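Local structure of phosphoheptose isomerase (Neisseria gonorrhoeae, 5I01) at residues S124-N129 / G152-A157; A146-D151 / L165-H170. The protein probably catalyses, as a zinc-dependent homotetramer, the isomerization of sedoheptulose 7-phosphate to D-glycero-D-manno-heptose 7-phosphate, the first step of heptose biosynthesis. The protein carries 1 engineered substitution. All blocks are in the same frame, centred on the assembly; numbering follows the deposited sequence.

In the fold
The chain leaves strand 117-122 of the parallel SIS sheet and enters the loop 124-129, the first half of contact 1. Helix 128-139 then leads to strand 143-149, whose end opens contact 2. The turn after it starts helix 153-158, and here contact 1 closes as 152-157 meets the loop 124-129. The chain returns in strand 164-168, and 165-170 closes contact 2 beside 146-151. The two contacts therefore cross along the chain. Contact 1 ties the loop before helix 128-139 to the start of helix 153-158, and contact 2 joins two strands. Ile155 bridges them, its CG2 resting on Ala146 and Thr148.

Contact 1: S124-N129 / G152-A157; sequences SGNSAN and GGKIAA
Gly125 and Ile155 join two loop-to-helix junctions of the SIS fold, the one leading into helix 128-139 and the start of helix 153-158. Ile155 N donates to Gly125 O at 2.9 Å, with an N-H...O angle of 165°. The donor lies in the carbonyl plane. A second bond runs beside it, from Lys154 N to Asn126 OD1, also 2.9 Å. Here the donor is tilted 26° from the amide carbonyl plane. Two successive N-H groups at the helix start thus take two acceptors from the loop, one backbone and one side chain.

The Asn126 side chain reaches across because its CG stands beside the backbone N and anti to the carbonyl carbon (chi1 -62°). Its OD1 also lies 3.2 Å from Gly153 CA. Backbone packs on backbone between the glycines: Gly125 CA approaches Gly152 O at 3.4 Å in a CA-H...O contact. Gly125 CA and Gly153 CA are 4.0 Å apart, so the two backbones meet directly.

Further out, Ser124 OG accepts a weak bond from Asn126 N. Ser127 OG is hydrogen-bonded to Ser122 OG, and Asp151 OD1 accepts a hydrogen bond from Gly153 N. Ser122, Ser124 and Ser127 are predicted to bind substrate, so the contact adjoins the probable sugar phosphate pocket. Asn96 of a second subunit packs on Ser127. Ile155 packs its side chain against the Gly125 carbonyl and also touches Val130 and Ile131 of helix 128-139. Its CG1 lies 3.3 Å from Gly125 O, alongside the bonded carbonyl.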
loop_
_atom_site.group_PDB
_atom_site.type_symbol
_atom_site.label_atom_id
_atom_site.label_comp_id
_atom_site.label_asym_id
_atom_site.label_seq_id
_atom_site.Cartn_x
_atom_site.Cartn_y
_atom_site.Cartn_z
ATOM N N SER A 124 17.762 -14.382 2.689
ATOM C CA SER A 124 18.930 -14.869 3.458
ATOM C C SER A 124 18.597 -15.732 4.697
ATOM O O SER A 124 19.477 -16.411 5.230
ATOM C CB SER A 124 19.794 -13.689 3.904
ATOM O OG SER A 124 19.067 -12.811 4.748
ATOM N N GLY A 125 17.349 -15.692 5.165
ATOM C CA GLY A 125 16.972 -16.328 6.422
ATOM C C GLY A 125 17.417 -15.560 7.663
ATOM O O GLY A 125 17.303 -16.080 8.771
ATOM N N ASN A 126 17.903 -14.325 7.490
ATOM C CA ASN A 126 18.459 -13.507 8.583
ATOM C C ASN A 126 17.724 -12.174 8.803
ATOM O O ASN A 126 18.162 -11.365 9.625
ATOM C CB ASN A 126 19.949 -13.226 8.315
ATOM C CG ASN A 126 20.795 -14.494 8.275
ATOM O OD1 ASN A 126 20.668 -15.383 9.121
ATOM N ND2 ASN A 126 21.668 -14.576 7.288
ATOM N N SER A 127 16.609 -11.953 8.097
ATOM C CA SER A 127 15.826 -10.726 8.243
ATOM C C SER A 127 15.322 -10.572 9.680
ATOM O O SER A 127 14.513 -11.386 10.152
ATOM C CB SER A 127 14.637 -10.707 7.278
ATOM O OG SER A 127 15.073 -10.530 5.944
ATOM N N ALA A 128 15.806 -9.520 10.354
ATOM C CA ALA A 128 15.478 -9.242 11.758
ATOM C C ALA A 128 13.972 -9.161 12.040
ATOM O O ALA A 128 13.494 -9.764 13.014
ATOM C CB ALA A 128 16.169 -7.965 12.217
ATOM N N ASN A 129 13.228 -8.434 11.198
ATOM C CA ASN A 129 11.765 -8.328 11.400
ATOM C C ASN A 129 10.985 -9.616 11.122
ATOM O O ASN A 129 9.964 -9.855 11.773
ATOM C CB ASN A 129 11.130 -7.129 10.679
ATOM C CG ASN A 129 11.392 -7.107 9.192
ATOM O OD1 ASN A 129 11.939 -8.047 8.617
ATOM N ND2 ASN A 129 11.005 -6.006 8.558
ATOM N N GLY A 152 19.600 -20.958 4.761
ATOM C CA GLY A 152 18.414 -20.801 5.595
ATOM C C GLY A 152 18.557 -19.846 6.764
ATOM O O GLY A 152 17.563 -19.541 7.413
ATOM N N GLY A 153 19.777 -19.396 7.058
ATOM C CA GLY A 153 20.023 -18.382 8.089
ATOM C C GLY A 153 19.548 -18.737 9.485
ATOM O O GLY A 153 19.382 -19.912 9.815
ATOM N N LYS A 154 19.321 -17.712 10.300
ATOM C CA LYS A 154 18.819 -17.915 11.659
ATOM C C LYS A 154 17.401 -18.499 11.674
ATOM O O LYS A 154 17.055 -19.251 12.586
ATOM C CB LYS A 154 18.829 -16.608 12.439
ATOM C CG LYS A 154 20.198 -15.946 12.524
ATOM C CD LYS A 154 20.383 -15.221 13.854
ATOM C CE LYS A 154 21.634 -14.363 13.863
ATOM N NZ LYS A 154 21.529 -13.236 12.899
ATOM N N ILE A 155 16.597 -18.157 10.661
ATOM C CA ILE A 155 15.205 -18.639 10.547
ATOM C C ILE A 155 15.104 -20.171 10.443
ATOM O O ILE A 155 14.311 -20.775 11.164
ATOM C CB ILE A 155 14.436 -17.928 9.398
ATOM C CG1 ILE A 155 14.201 -16.458 9.772
ATOM C CG2 ILE A 155 13.094 -18.609 9.130
ATOM C CD1 ILE A 155 13.817 -15.555 8.615
ATOM N N ALA A 156 15.915 -20.786 9.581
ATOM C CA ALA A 156 15.956 -22.253 9.453
ATOM C C ALA A 156 16.340 -22.927 10.769
ATOM O O ALA A 156 15.723 -23.927 11.158
ATOM C CB ALA A 156 16.915 -22.678 8.352
ATOM N N ALA A 157 17.342 -22.365 11.450
ATOM C CA ALA A 157 17.753 -22.830 12.787
ATOM C C ALA A 157 16.629 -22.773 13.828
ATOM O O ALA A 157 16.580 -23.604 14.721
ATOM C CB ALA A 157 18.963 -22.036 13.285
#

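Contact 2: A146-D151 / L165-H170; sequences ALTGRD and LLNVPH
Asn167 OD1 accepts the hydroxyl of Thr148 at 2.6 Å, the shortest polar bond between 146-151 and 165-170. OG1 lies in the carbonyl plane, on a lone pair, and the two side chains cross at about a right angle. The other end of the amide is held as well: Asn167 ND2 donates to Arg150 O at 2.9 Å. That acceptor lies in the amide plane of Asn167, while the donor stands 43° out of the peptide carbonyl plane. Two bonds thus fix the rotation of the amide and bind the turn after strand 143-149 to strand 164-168. Asn167 CG is anti to the backbone N (chi1 -173°), which carries the amide forward, to the turn at Gly149 and Arg150.

The backbones pair as parallel strands from Ala146-Leu165 to Thr148-Asn167. Leu166 N donates to Ala146 O, Thr148 N to Leu166 O, and Val168 N to Thr148 O, the last at 3.0 Å. Beyond it, the bond from Arg150 N to His170 O is weak. Arg150 NE is hydrogen-bonded to Pro171 O.

Ala146, Thr148, Leu165 and Asn167 share one face of the sheet. There Leu165 CD1 meets Ala146 CB at 4.0 Å and Thr148 OG1 at 3.6 Å. On the other face Leu147 and Leu166 lie side by side, their CD1 atoms 4.0 Å apart.

This pair of strands belongs to a beta-alpha-beta unit, and strand 164-168 is one of the two edge strands of the sheet within the chain. Helix 153-158 packs over the Ala146 and Thr148 face. On the opposite face, Leu166 rests against helix 29-44 and Val168 against helix 173-193.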
loop_
_atom_site.group_PDB
_atom_site.type_symbol
_atom_site.label_atom_id
_atom_site.label_comp_id
_atom_site.label_asym_id
_atom_site.label_seq_id
_atom_site.Cartn_x
_atom_site.Cartn_y
_atom_site.Cartn_z
ATOM N N ALA A 146 8.551 -21.131 6.357
ATOM C CA ALA A 146 9.624 -20.212 6.030
ATOM C C ALA A 146 10.015 -20.397 4.572
ATOM O O ALA A 146 10.290 -21.521 4.147
ATOM C CB ALA A 146 10.822 -20.464 6.931
ATOM N N LEU A 147 10.016 -19.298 3.813
ATOM C CA LEU A 147 10.597 -19.270 2.481
ATOM C C LEU A 147 11.935 -18.554 2.596
ATOM O O LEU A 147 11.971 -17.329 2.746
ATOM C CB LEU A 147 9.660 -18.578 1.480
ATOM C CG LEU A 147 8.534 -19.473 0.934
ATOM C CD1 LEU A 147 7.570 -19.862 2.049
ATOM C CD2 LEU A 147 7.767 -18.806 -0.189
ATOM N N THR A 148 13.027 -19.327 2.548
ATOM C CA THR A 148 14.397 -18.804 2.709
ATOM C C THR A 148 15.293 -19.116 1.518
ATOM O O THR A 148 14.892 -19.826 0.598
ATOM C CB THR A 148 15.080 -19.358 3.979
ATOM O OG1 THR A 148 15.373 -20.750 3.807
ATOM C CG2 THR A 148 14.192 -19.166 5.218
ATOM N N GLY A 149 16.505 -18.560 1.544
ATOM C CA GLY A 149 17.541 -18.845 0.544
ATOM C C GLY A 149 18.877 -19.088 1.201
ATOM O O GLY A 149 18.996 -18.985 2.416
ATOM N N ARG A 150 19.882 -19.400 0.389
ATOM C CA ARG A 150 21.255 -19.697 0.863
ATOM C C ARG A 150 21.268 -20.933 1.806
ATOM O O ARG A 150 20.851 -22.010 1.372
ATOM C CB ARG A 150 21.927 -18.436 1.444
ATOM C CG ARG A 150 22.091 -17.348 0.399
ATOM C CD ARG A 150 22.339 -15.961 0.969
ATOM N NE ARG A 150 22.174 -14.944 -0.080
ATOM C CZ ARG A 150 22.468 -13.646 0.040
ATOM N NH1 ARG A 150 22.959 -13.153 1.179
ATOM N NH2 ARG A 150 22.269 -12.826 -0.994
ATOM N N ASP A 151 21.719 -20.797 3.058
ATOM C CA ASP A 151 21.710 -21.928 4.018
ATOM C C ASP A 151 20.487 -21.935 4.936
ATOM O O ASP A 151 20.367 -22.804 5.794
ATOM C CB ASP A 151 23.018 -21.984 4.846
ATOM C CG ASP A 151 23.202 -20.793 5.799
ATOM O OD1 ASP A 151 22.296 -19.935 5.926
ATOM O OD2 ASP A 151 24.281 -20.723 6.433
ATOM N N LEU A 165 10.210 -25.825 6.253
ATOM C CA LEU A 165 11.255 -24.980 5.688
ATOM C C LEU A 165 11.291 -25.225 4.207
ATOM O O LEU A 165 11.457 -26.364 3.784
ATOM C CB LEU A 165 12.627 -25.312 6.287
ATOM C CG LEU A 165 13.840 -24.550 5.727
ATOM C CD1 LEU A 165 13.712 -23.053 5.950
ATOM C CD2 LEU A 165 15.125 -25.076 6.340
ATOM N N LEU A 166 11.140 -24.152 3.434
ATOM C CA LEU A 166 11.308 -24.171 1.991
ATOM C C LEU A 166 12.551 -23.328 1.673
ATOM O O LEU A 166 12.473 -22.115 1.423
ATOM C CB LEU A 166 10.043 -23.646 1.284
ATOM C CG LEU A 166 8.711 -24.360 1.579
ATOM C CD1 LEU A 166 7.527 -23.710 0.888
ATOM C CD2 LEU A 166 8.773 -25.809 1.157
ATOM N N ASN A 167 13.709 -23.972 1.709
ATOM C CA ASN A 167 14.952 -23.289 1.403
ATOM C C ASN A 167 15.335 -23.492 -0.059
ATOM O O ASN A 167 15.396 -24.622 -0.538
ATOM C CB ASN A 167 16.090 -23.754 2.311
ATOM C CG ASN A 167 17.334 -22.929 2.119
ATOM O OD1 ASN A 167 17.374 -21.746 2.470
ATOM N ND2 ASN A 167 18.334 -23.521 1.500
ATOM N N VAL A 168 15.588 -22.379 -0.746
ATOM C CA VAL A 168 16.130 -22.386 -2.086
ATOM C C VAL A 168 17.653 -22.405 -1.955
ATOM O O VAL A 168 18.234 -21.425 -1.487
ATOM C CB VAL A 168 15.675 -21.137 -2.874
ATOM C CG1 VAL A 168 16.303 -21.114 -4.262
ATOM C CG2 VAL A 168 14.156 -21.105 -2.976
ATOM N N PRO A 169 18.315 -23.517 -2.350
ATOM C CA PRO A 169 19.764 -23.585 -2.152
ATOM C C PRO A 169 20.504 -22.850 -3.272
ATOM O O PRO A 169 20.954 -23.460 -4.243
ATOM C CB PRO A 169 20.030 -25.090 -2.165
ATOM C CG PRO A 169 19.035 -25.611 -3.147
ATOM C CD PRO A 169 17.811 -24.737 -3.009
ATOM N N HIS A 170 20.586 -21.533 -3.144
ATOM C CA HIS A 170 21.237 -20.698 -4.151
ATOM C C HIS A 170 21.797 -19.434 -3.509
ATOM O O HIS A 170 21.204 -18.931 -2.567
ATOM C CB HIS A 170 20.267 -20.350 -5.288
ATOM C CG HIS A 170 20.961 -20.006 -6.566
ATOM N ND1 HIS A 170 21.373 -18.727 -6.856
ATOM C CD2 HIS A 170 21.386 -20.776 -7.595
ATOM C CE1 HIS A 170 22.002 -18.716 -8.018
ATOM N NE2 HIS A 170 22.010 -19.945 -8.495
#